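Local structure of surface layer protein (Geobacillus stearothermophilus, 4UJ7) at residues V37-Q42 and G49-T54; S64-N67 and G71-E74; I123-T128 and K192-E197; V169-S174 and V213-T218. The protein probably self-assembles into the cell's crystalline surface layer, this piece being its fifth and sixth domains, the sixth with bound calcium ions. All blocks are in the same frame, centred on the assembly; numbering follows the deposited sequence. Where two conformers were deposited one is given.

Contact 1. Residues V37-Q42 and G49-T54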
loop_
_atom_site.group_PDB
_atom_site.type_symbol
_atom_site.label_atom_id
_atom_site.label_comp_id
_atom_site.label_asym_id
_atom_site.label_seq_id
_atom_site.Cartn_x
_atom_site.Cartn_y
_atom_site.Cartn_z
ATOM N N VAL A 37 -7.984 2.086 4.540
ATOM C CA VAL A 37 -9.213 2.579 5.150
ATOM C C VAL A 37 -9.152 4.098 5.147
ATOM O O VAL A 37 -8.111 4.685 5.462
ATOM C CB VAL A 37 -9.318 2.071 6.613
ATOM C CG1 VAL A 37 -10.283 2.923 7.436
ATOM C CG2 VAL A 37 -9.701 0.607 6.607
ATOM N N THR A 38 -10.273 4.731 4.804
ATOM C CA THR A 38 -10.409 6.189 4.951
ATOM C C THR A 38 -11.736 6.518 5.629
ATOM O O THR A 38 -12.798 6.178 5.127
ATOM C CB THR A 38 -10.323 6.964 3.618
ATOM O OG1 THR A 38 -9.173 6.556 2.868
ATOM C CG2 THR A 38 -10.203 8.464 3.888
ATOM N N LEU A 39 -11.652 7.176 6.780
ATOM C CA LEU A 39 -12.847 7.543 7.550
ATOM C C LEU A 39 -13.450 8.798 6.969
ATOM O O LEU A 39 -12.731 9.758 6.742
ATOM C CB LEU A 39 -12.494 7.787 9.028
ATOM C CG LEU A 39 -11.849 6.636 9.812
ATOM C CD1 LEU A 39 -11.699 6.998 11.279
ATOM C CD2 LEU A 39 -12.617 5.335 9.677
ATOM N N LYS A 40 -14.757 8.781 6.692
ATOM C CA LYS A 40 -15.423 9.917 6.059
ATOM C C LYS A 40 -16.658 10.387 6.821
ATOM O O LYS A 40 -17.387 9.593 7.396
ATOM C CB LYS A 40 -15.766 9.610 4.589
ATOM C CG LYS A 40 -14.532 9.423 3.709
ATOM C CD LYS A 40 -14.877 9.014 2.286
ATOM C CE LYS A 40 -13.609 8.804 1.475
ATOM N NZ LYS A 40 -13.890 8.470 0.045
ATOM N N ASP A 41 -16.875 11.694 6.816
ATOM C CA ASP A 41 -18.092 12.253 7.394
ATOM C C ASP A 41 -19.266 12.182 6.418
ATOM O O ASP A 41 -19.144 11.627 5.324
ATOM C CB ASP A 41 -17.876 13.670 7.956
ATOM C CG ASP A 41 -17.565 14.717 6.888
ATOM O OD1 ASP A 41 -17.879 14.543 5.693
ATOM O OD2 ASP A 41 -16.978 15.748 7.269
ATOM N N GLN A 42 -20.401 12.749 6.834
ATOM C CA GLN A 42 -21.638 12.664 6.039
ATOM C C GLN A 42 -21.568 13.481 4.745
ATOM O O GLN A 42 -22.390 13.307 3.841
ATOM C CB GLN A 42 -22.873 13.037 6.884
ATOM C CG GLN A 42 -22.970 14.494 7.338
ATOM C CD GLN A 42 -22.357 14.757 8.708
ATOM O OE1 GLN A 42 -21.196 14.430 8.964
ATOM N NE2 GLN A 42 -23.138 15.369 9.596
ATOM N N GLY A 49 -10.598 9.784 13.377
ATOM C CA GLY A 49 -11.166 8.917 14.402
ATOM C C GLY A 49 -10.297 7.685 14.548
ATOM O O GLY A 49 -9.432 7.440 13.708
ATOM N N ASN A 50 -10.522 6.924 15.615
ATOM C CA ASN A 50 -9.721 5.725 15.883
ATOM C C ASN A 50 -10.428 4.492 15.376
ATOM O O ASN A 50 -11.669 4.506 15.226
ATOM C CB ASN A 50 -9.439 5.598 17.380
ATOM C CG ASN A 50 -8.925 6.896 17.977
ATOM O OD1 ASN A 50 -8.062 7.565 17.392
ATOM N ND2 ASN A 50 -9.485 7.290 19.115
ATOM N N VAL A 51 -9.662 3.431 15.096
ATOM C CA VAL A 51 -10.229 2.193 14.552
ATOM C C VAL A 51 -9.694 0.938 15.233
ATOM O O VAL A 51 -8.517 0.866 15.635
ATOM C CB VAL A 51 -10.022 2.035 13.014
ATOM C CG1 VAL A 51 -10.732 3.134 12.237
ATOM C CG2 VAL A 51 -8.547 1.962 12.638
ATOM N N ASN A 52 -10.573 -0.053 15.359
ATOM C CA ASN A 52 -10.210 -1.412 15.717
ATOM C C ASN A 52 -10.340 -2.322 14.537
ATOM O O ASN A 52 -11.260 -2.175 13.721
ATOM C CB ASN A 52 -11.135 -1.934 16.797
ATOM C CG ASN A 52 -10.795 -1.377 18.119
ATOM O OD1 ASN A 52 -9.793 -1.810 18.749
ATOM N ND2 ASN A 52 -11.568 -0.388 18.550
ATOM N N VAL A 53 -9.412 -3.256 14.425
ATOM C CA VAL A 53 -9.454 -4.304 13.416
ATOM C C VAL A 53 -9.328 -5.645 14.116
ATOM O O VAL A 53 -8.445 -5.839 14.975
ATOM C CB VAL A 53 -8.366 -4.168 12.303
ATOM C CG1 VAL A 53 -8.599 -2.893 11.504
ATOM C CG2 VAL A 53 -6.947 -4.234 12.885
ATOM N N THR A 54 -10.220 -6.553 13.751
ATOM C CA THR A 54 -10.255 -7.891 14.330
ATOM C C THR A 54 -10.567 -8.918 13.257
ATOM O O THR A 54 -11.413 -8.696 12.381
ATOM C CB THR A 54 -11.329 -8.034 15.435
ATOM O OG1 THR A 54 -12.611 -7.644 14.928
ATOM C CG2 THR A 54 -10.982 -7.214 16.669
#
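Gly49 meets Leu39 through its carbonyl group: methyl CD1 of Leu39 stands 3.4 Å from Gly49 O and 3.6 Å from Gly49 C. The same oxygen accepts a hydrogen bond from the hydroxyl of Tyr75, so its polar need is met while the methyl group packs against it. A beta carbon built on Gly49 would point at the other segment and fall about 3.3 Å from Leu39 CD1, which is tight and makes glycine a good fit here. Asn50 directs its side chain away from strand 32-41; its OD1 takes the N-H of Gly71 and its backbone O takes the hydroxyl of Ser93. Val51 turns back inward. In the conformer described here (two were deposited), its CG1 lies 3.9 Å from Leu39 CD2 and 4.1 Å from Leu39 CD1, and the two side chains run antiparallel, flank against flank. The reach of Leu39 follows from its torsions: CG lies beside the backbone N (chi1 -59°), and CD1 continues the chain anti to CA (chi2 -174°), which carries it to Gly49. Further along, Val53 does not touch 37-42 directly but shares Val77 and Ile91 with Val37, continuing the apolar layer. No hydrogen bond links the two segments, and the strands that hold them, 32-41 and 52-55, belong to different sheets. Packing of a side chain from one sheet onto residues leading into a strand of the facing sheet fits the core of a beta-sandwich, here that of a bacterial immunoglobulin-like (BIG2) domain.

Contact 2. Residues S64-N67 and G71-E74; sequences SVSN and GQSE
The amide nitrogen of Gln72 reaches Ser66 through a water: NE2 donates to water 1 at 2.9 Å, and that water lies 2.8 Å from Ser66 OG. NE2 also donates to the backbone carbonyl of its own segment, 2.9 Å from Glu74 O; this bond is bent at the hydrogen, although the nitrogen sits nearly in line with the C=O bond (169° at the oxygen). Two acceptors therefore grip one NH2 group and fix the rotation of the amide. Ser66 OG has a further partner in the N-H of Thr76. The torsions bring the amide here: CG is anti to the carbonyl carbon (chi1 -59°) and the chain runs extended beyond it. These residues belong to the turn joining strands 61-65 and 74-81, antiparallel neighbours at one edge of a sheet of the immunoglobulin-like sandwich, and Gly71 takes a positive phi there. Across the turn the amides of Asn67 and Gln72 lie almost parallel, 9° between planes, with Gln72 OE1 over the face of the Asn67 amide, 3.3 Å from Asn67 CG. OE1 also rests 3.4 Å from Asn67 CB. Its 3.5 Å separation from Asn67 ND2 is no hydrogen bond, because the angle is poor; ND2 donates instead to Ile70 O. A leucine in place of Gln72 would probably leave Glu74 O and the water without their N-H donor and remove the flat amide that lies over Asn67. The backbone N of Gln72 is held separately, by the hydroxyl of Tyr75.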
loop_
_atom_site.group_PDB
_atom_site.type_symbol
_atom_site.label_atom_id
_atom_site.label_comp_id
_atom_site.label_asym_id
_atom_site.label_seq_id
_atom_site.Cartn_x
_atom_site.Cartn_y
_atom_site.Cartn_z
ATOM N N SER A 64 -3.574 -6.459 11.440
ATOM C CA SER A 64 -3.058 -5.333 12.191
ATOM C C SER A 64 -3.355 -4.052 11.427
ATOM O O SER A 64 -3.766 -4.102 10.263
ATOM C CB SER A 64 -1.555 -5.485 12.425
ATOM O OG SER A 64 -0.862 -5.509 11.187
ATOM N N VAL A 65 -3.202 -2.915 12.090
ATOM C CA VAL A 65 -3.519 -1.621 11.481
ATOM C C VAL A 65 -2.433 -0.602 11.776
ATOM O O VAL A 65 -1.866 -0.554 12.887
ATOM C CB VAL A 65 -4.932 -1.120 11.904
ATOM C CG1 VAL A 65 -5.072 -0.967 13.418
ATOM C CG2 VAL A 65 -5.300 0.185 11.208
ATOM N N SER A 66 -2.146 0.244 10.785
ATOM C CA SER A 66 -1.077 1.242 10.935
ATOM C C SER A 66 -1.371 2.288 12.013
ATOM O O SER A 66 -2.546 2.539 12.366
ATOM C CB SER A 66 -0.782 1.902 9.568
ATOM O OG SER A 66 -1.867 2.725 9.132
ATOM N N ASN A 67 -0.300 2.894 12.531
ATOM C CA ASN A 67 -0.377 3.868 13.624
ATOM C C ASN A 67 -1.180 3.363 14.817
ATOM O O ASN A 67 -1.805 4.137 15.537
ATOM C CB ASN A 67 -0.848 5.271 13.179
ATOM C CG ASN A 67 -0.250 6.372 14.051
ATOM O OD1 ASN A 67 0.982 6.478 14.120
ATOM N ND2 ASN A 67 -1.093 7.181 14.734
ATOM N N GLY A 71 -5.590 8.442 15.779
ATOM C CA GLY A 71 -5.204 9.814 15.439
ATOM C C GLY A 71 -5.226 10.249 13.992
ATOM O O GLY A 71 -4.777 11.356 13.684
ATOM N N GLN A 72 -5.771 9.413 13.111
ATOM C CA GLN A 72 -5.734 9.685 11.677
ATOM C C GLN A 72 -7.102 9.566 11.039
ATOM O O GLN A 72 -8.040 9.104 11.685
ATOM C CB GLN A 72 -4.735 8.738 11.000
ATOM C CG GLN A 72 -3.330 8.898 11.586
ATOM C CD GLN A 72 -2.258 7.986 11.030
ATOM O OE1 GLN A 72 -1.080 8.144 11.379
ATOM N NE2 GLN A 72 -2.625 7.023 10.205
ATOM N N SER A 73 -7.209 9.984 9.783
ATOM C CA SER A 73 -8.399 9.711 8.989
ATOM C C SER A 73 -8.157 8.603 7.968
ATOM O O SER A 73 -9.108 8.118 7.368
ATOM C CB SER A 73 -8.909 10.984 8.289
ATOM O OG SER A 73 -7.887 11.565 7.483
ATOM N N GLU A 74 -6.897 8.210 7.767
ATOM C CA GLU A 74 -6.501 7.160 6.818
ATOM C C GLU A 74 -5.587 6.162 7.532
ATOM O O GLU A 74 -4.676 6.572 8.267
ATOM C CB GLU A 74 -5.697 7.774 5.664
ATOM C CG GLU A 74 -6.504 8.645 4.703
ATOM C CD GLU A 74 -5.650 9.499 3.778
ATOM O OE1 GLU A 74 -4.867 10.348 4.270
ATOM O OE2 GLU A 74 -5.787 9.344 2.546
HETATM O O HOH W 1 -0.774 5.246 8.861
#

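Contact 3. Residues I123-T128 and K192-E197; sequences IDKSAT and KKVGKE. With CA (calcium ion), chain B; CA (calcium ion), chain D.
The backbones come closest where Lys125 CA faces Val194 CA at 8.3 Å, too far apart for pairing, and no hydrogen bond crosses between the segments. Lys125 fills the interval. Its CG takes the position between the backbone N and the carbonyl carbon (chi1 66°), the chain runs straight as far as CE, and the last torsion bends NZ aside (chi4 71°). CE thus lies 3.9 Å from Lys193 O and 4.0 Å from Val194 CG1, against a carbonyl on one residue and a methyl group on the next. The ammonium group is committed to a salt bridge with Asp217 OD2. Lys192 and Lys193 start their side chains away from strand 122-124, so their backbone, not their charge, faces Lys125. On both segments calcium is bound close by. Asp124 O and Ser126 O each sit 2.4 Å from the calcium ion of chain B, whose shell is completed by both carboxylate oxygens of Glu129, Asn134 OD1 and waters 2 and 3. An Asx turn shapes this loop: Ser126 N donates to Asp124 OD1 at 3.1 Å, arriving 38° out of the carboxylate plane. Glu197 grips the calcium ion of chain D with both oxygens, OE1 at 2.6 Å and OE2 at 2.5 Å. Between these two sites the contact itself is a surface one, made by an aliphatic lysine stem; the salt bridge to Asp217 probably offsets the positive charge that Lys125 brings to a surface where two more lysines lie.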
loop_
_atom_site.group_PDB
_atom_site.type_symbol
_atom_site.label_atom_id
_atom_site.label_comp_id
_atom_site.label_asym_id
_atom_site.label_seq_id
_atom_site.Cartn_x
_atom_site.Cartn_y
_atom_site.Cartn_z
ATOM N N ILE A 123 5.938 12.858 -3.526
ATOM C CA ILE A 123 7.073 13.374 -2.752
ATOM C C ILE A 123 6.949 14.900 -2.799
ATOM O O ILE A 123 6.901 15.500 -3.879
ATOM C CB ILE A 123 8.427 12.958 -3.381
ATOM C CG1 ILE A 123 8.616 11.428 -3.293
ATOM C CG2 ILE A 123 9.584 13.724 -2.749
ATOM C CD1 ILE A 123 9.690 10.879 -4.223
ATOM N N ASP A 124 6.893 15.525 -1.625
ATOM C CA ASP A 124 6.667 16.970 -1.525
ATOM C C ASP A 124 8.008 17.669 -1.293
ATOM O O ASP A 124 8.569 17.585 -0.186
ATOM C CB ASP A 124 5.687 17.246 -0.387
ATOM C CG ASP A 124 5.177 18.686 -0.367
ATOM O OD1 ASP A 124 5.781 19.576 -1.001
ATOM O OD2 ASP A 124 4.151 18.913 0.317
ATOM N N LYS A 125 8.526 18.317 -2.336
ATOM C CA LYS A 125 9.845 18.959 -2.239
ATOM C C LYS A 125 9.834 20.294 -1.495
ATOM O O LYS A 125 10.869 20.970 -1.427
ATOM C CB LYS A 125 10.550 19.066 -3.598
ATOM C CG LYS A 125 9.894 19.984 -4.612
ATOM C CD LYS A 125 10.755 20.098 -5.861
ATOM C CE LYS A 125 10.218 21.149 -6.821
ATOM N NZ LYS A 125 10.408 22.541 -6.294
ATOM N N SER A 126 8.682 20.678 -0.947
ATOM C CA SER A 126 8.605 21.786 0.012
ATOM C C SER A 126 9.514 21.490 1.191
ATOM O O SER A 126 9.714 20.320 1.551
ATOM C CB SER A 126 7.175 21.967 0.533
ATOM O OG SER A 126 7.115 22.911 1.606
ATOM N N ALA A 127 10.046 22.544 1.804
ATOM C CA ALA A 127 10.892 22.402 2.977
ATOM C C ALA A 127 10.103 22.229 4.284
ATOM O O ALA A 127 10.662 21.800 5.293
ATOM C CB ALA A 127 11.859 23.584 3.064
ATOM N N THR A 128 8.799 22.523 4.271
ATOM C CA THR A 128 8.053 22.593 5.541
ATOM C C THR A 128 6.682 21.906 5.634
ATOM O O THR A 128 5.929 22.186 6.582
ATOM C CB THR A 128 7.841 24.053 5.984
ATOM O OG1 THR A 128 7.434 24.834 4.851
ATOM C CG2 THR A 128 9.118 24.620 6.576
ATOM N N LYS A 192 14.281 19.991 -9.760
ATOM C CA LYS A 192 14.097 21.427 -9.954
ATOM C C LYS A 192 12.653 21.793 -10.282
ATOM O O LYS A 192 12.236 22.954 -10.106
ATOM C CB LYS A 192 15.024 21.934 -11.053
ATOM C CG LYS A 192 16.494 21.812 -10.689
ATOM C CD LYS A 192 17.323 22.816 -11.462
ATOM C CE LYS A 192 18.741 22.862 -10.925
ATOM N NZ LYS A 192 19.633 23.567 -11.885
ATOM N N LYS A 193 11.893 20.805 -10.756
ATOM C CA LYS A 193 10.516 21.020 -11.182
ATOM C C LYS A 193 9.596 20.011 -10.522
ATOM O O LYS A 193 10.037 18.964 -10.069
ATOM C CB LYS A 193 10.372 20.842 -12.702
ATOM C CG LYS A 193 11.183 21.789 -13.579
ATOM C CD LYS A 193 10.813 21.525 -15.036
ATOM C CE LYS A 193 11.903 21.932 -16.011
ATOM N NZ LYS A 193 11.799 23.377 -16.357
ATOM N N VAL A 194 8.307 20.314 -10.523
ATOM C CA VAL A 194 7.294 19.344 -10.133
ATOM C C VAL A 194 6.877 18.542 -11.368
ATOM O O VAL A 194 7.047 18.999 -12.512
ATOM C CB VAL A 194 6.059 20.023 -9.500
ATOM C CG1 VAL A 194 6.458 20.837 -8.273
ATOM C CG2 VAL A 194 5.354 20.922 -10.519
ATOM N N GLY A 195 6.344 17.340 -11.155
ATOM C CA GLY A 195 5.747 16.566 -12.239
ATOM C C GLY A 195 5.859 15.079 -11.996
ATOM O O GLY A 195 6.316 14.648 -10.928
ATOM N N LYS A 196 5.478 14.304 -13.007
ATOM C CA LYS A 196 5.561 12.854 -12.985
ATOM C C LYS A 196 6.941 12.358 -13.391
ATOM O O LYS A 196 7.588 12.911 -14.303
ATOM C CB LYS A 196 4.527 12.260 -13.966
ATOM C CG LYS A 196 3.057 12.571 -13.659
ATOM C CD LYS A 196 2.648 11.956 -12.329
ATOM C CE LYS A 196 1.191 12.214 -11.959
ATOM N NZ LYS A 196 0.279 11.245 -12.621
ATOM N N GLU A 197 7.381 11.281 -12.737
ATOM C CA GLU A 197 8.588 10.567 -13.133
ATOM C C GLU A 197 8.274 9.085 -13.281
ATOM O O GLU A 197 7.781 8.460 -12.339
ATOM C CB GLU A 197 9.704 10.799 -12.099
ATOM C CG GLU A 197 11.058 10.177 -12.456
ATOM C CD GLU A 197 11.852 10.942 -13.494
ATOM O OE1 GLU A 197 11.301 11.828 -14.187
ATOM O OE2 GLU A 197 13.067 10.667 -13.604
HETATM CA CA CA B . 9.274 18.015 2.032
HETATM CA CA CA D . 13.636 12.882 -14.631
HETATM O O HOH W 2 11.636 17.994 1.574
HETATM O O HOH W 3 10.151 18.263 4.260
HETATM O O HOH W 4 15.717 11.975 -13.802
#

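Contact 4. Residues V169-S174 and V213-T218. With CA (calcium ion), chain D.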
loop_
_atom_site.group_PDB
_atom_site.type_symbol
_atom_site.label_atom_id
_atom_site.label_comp_id
_atom_site.label_asym_id
_atom_site.label_seq_id
_atom_site.Cartn_x
_atom_site.Cartn_y
_atom_site.Cartn_z
ATOM N N VAL A 169 12.675 16.435 -12.908
ATOM C CA VAL A 169 12.215 15.646 -11.754
ATOM C C VAL A 169 13.197 14.506 -11.602
ATOM O O VAL A 169 13.363 13.691 -12.510
ATOM C CB VAL A 169 10.789 15.088 -11.973
ATOM C CG1 VAL A 169 10.286 14.357 -10.727
ATOM C CG2 VAL A 169 9.829 16.216 -12.328
ATOM N N ILE A 170 13.847 14.458 -10.441
ATOM C CA ILE A 170 14.955 13.532 -10.226
ATOM C C ILE A 170 14.753 12.834 -8.888
ATOM O O ILE A 170 14.631 13.505 -7.837
ATOM C CB ILE A 170 16.328 14.251 -10.302
ATOM C CG1 ILE A 170 16.378 15.169 -11.537
ATOM C CG2 ILE A 170 17.438 13.210 -10.356
ATOM C CD1 ILE A 170 17.494 16.196 -11.503
ATOM N N VAL A 171 14.706 11.499 -8.933
ATOM C CA VAL A 171 14.490 10.713 -7.710
ATOM C C VAL A 171 15.497 9.581 -7.572
ATOM O O VAL A 171 16.072 9.127 -8.569
ATOM C CB VAL A 171 13.057 10.124 -7.630
ATOM C CG1 VAL A 171 12.014 11.227 -7.617
ATOM C CG2 VAL A 171 12.784 9.167 -8.780
ATOM N N ASN A 172 15.716 9.165 -6.330
ATOM C CA ASN A 172 16.489 7.957 -6.031
ATOM C C ASN A 172 15.566 6.838 -5.636
ATOM O O ASN A 172 14.542 7.080 -5.006
ATOM C CB ASN A 172 17.488 8.219 -4.904
ATOM C CG ASN A 172 18.797 8.816 -5.410
ATOM O OD1 ASN A 172 19.242 8.529 -6.530
ATOM N ND2 ASN A 172 19.421 9.636 -4.586
ATOM N N ALA A 173 15.924 5.616 -6.018
ATOM C CA ALA A 173 15.137 4.421 -5.706
ATOM C C ALA A 173 16.057 3.448 -5.012
ATOM O O ALA A 173 17.116 3.085 -5.563
ATOM C CB ALA A 173 14.576 3.809 -6.977
ATOM N N SER A 174 15.678 3.004 -3.814
ATOM C CA SER A 174 16.552 2.149 -3.004
ATOM C C SER A 174 15.780 1.061 -2.259
ATOM O O SER A 174 14.771 1.365 -1.613
ATOM C CB SER A 174 17.265 3.014 -1.971
ATOM O OG SER A 174 16.313 3.738 -1.206
ATOM N N VAL A 213 5.673 8.064 -10.277
ATOM C CA VAL A 213 5.648 8.820 -9.031
ATOM C C VAL A 213 5.529 10.308 -9.338
ATOM O O VAL A 213 5.789 10.729 -10.461
ATOM C CB VAL A 213 6.863 8.521 -8.125
ATOM C CG1 VAL A 213 6.859 7.043 -7.743
ATOM C CG2 VAL A 213 8.191 8.913 -8.796
ATOM N N GLU A 214 5.087 11.094 -8.362
ATOM C CA GLU A 214 4.877 12.523 -8.586
ATOM C C GLU A 214 5.623 13.353 -7.554
ATOM O O GLU A 214 5.477 13.130 -6.347
ATOM C CB GLU A 214 3.378 12.865 -8.534
ATOM C CG GLU A 214 3.053 14.288 -8.989
ATOM C CD GLU A 214 1.582 14.655 -8.848
ATOM O OE1 GLU A 214 0.766 13.783 -8.473
ATOM O OE2 GLU A 214 1.240 15.836 -9.108
ATOM N N VAL A 215 6.412 14.310 -8.031
ATOM C CA VAL A 215 6.979 15.319 -7.151
ATOM C C VAL A 215 6.036 16.519 -7.156
ATOM O O VAL A 215 5.644 17.007 -8.222
ATOM C CB VAL A 215 8.428 15.697 -7.555
ATOM C CG1 VAL A 215 8.911 16.924 -6.800
ATOM C CG2 VAL A 215 9.350 14.527 -7.254
ATOM N N ILE A 216 5.643 16.931 -5.959
ATOM C CA ILE A 216 4.797 18.121 -5.757
ATOM C C ILE A 216 5.586 19.134 -4.910
ATOM O O ILE A 216 6.661 18.829 -4.380
ATOM C CB ILE A 216 3.430 17.760 -5.088
ATOM C CG1 ILE A 216 3.640 17.248 -3.646
ATOM C CG2 ILE A 216 2.653 16.775 -5.951
ATOM C CD1 ILE A 216 2.363 17.085 -2.813
ATOM N N ASP A 217 5.063 20.350 -4.781
ATOM C CA ASP A 217 5.663 21.327 -3.884
ATOM C C ASP A 217 4.551 22.191 -3.304
ATOM O O ASP A 217 4.002 23.046 -4.002
ATOM C CB ASP A 217 6.680 22.203 -4.636
ATOM C CG ASP A 217 7.522 23.074 -3.696
ATOM O OD1 ASP A 217 7.031 23.462 -2.610
ATOM O OD2 ASP A 217 8.692 23.371 -4.047
ATOM N N THR A 218 4.234 21.971 -2.031
ATOM C CA THR A 218 3.085 22.655 -1.416
ATOM C C THR A 218 3.473 23.930 -0.674
ATOM O O THR A 218 2.650 24.470 0.064
ATOM C CB THR A 218 2.300 21.730 -0.463
ATOM O OG1 THR A 218 3.155 21.297 0.608
ATOM C CG2 THR A 218 1.725 20.517 -1.223
HETATM CA CA CA D . 13.636 12.882 -14.631
HETATM O O HOH W 4 15.717 11.975 -13.802
#
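Val169 and Val215 pass each other in opposed directions, each sending a methyl group into the interior between the two sheets of an immunoglobulin-like beta-sandwich. Val169 just precedes strand 171-178, which pairs with 181-188 in one sheet, and strand 206-216 lies in the other, so the contact spans the core; no hydrogen bond crosses it. The closest pair is Val169 CG1 with Val215 CG2, 3.6 Å apart. Val169 presents the methyl that is anti to its own backbone N (chi1 -176°), whereas Val215, with a similar first torsion (169°), offers the other branch, the one beside the backbone N. Opposite branches of like-turned valines thus interlock, and Val169 CG1 also nears Val215 CB at 3.9 Å. The same CG2 of Val215 serves Val171, whose CG1 is 4.3 Å away in a looser contact. Val171 and Val213 both point inward as well; each packs on Leu199, Val171 further touches Ile123 and Ile186, and all four valines are buried. Ile170, between the two inward valines, starts its side chain away from 213-218, in the alternation of an extended chain. Val169 also serves through its backbone: its carbonyl is a metal ligand alongside Glu162, Asp165, Asn167, Glu197 and water 4, and Val169 O lies 2.3 Å from the calcium ion of chain D.

The four contacts form two touching pairs. Contacts 1 and 2, with centres about 8 Å apart, share the first immunoglobulin-like domain and are joined by Leu39 N to Ser73 O (2.8 Å) and Asn50 OD1 to Gly71 N (3.1 Å). Contacts 3 and 4 lie about 6 Å apart, centre to centre, in the calcium-binding half; Asp124 OD2 meets Thr218 OG1 at 2.6 Å, and the two contacts each contribute a ligand residue to the calcium ion of chain D, Glu197 from contact 3 and Val169 from contact 4. The pairs do not touch: contacts 2 and 4 approach to about 12 Å between nearest atoms, while the centres of contacts 1 and 3 stand about 30 Å apart.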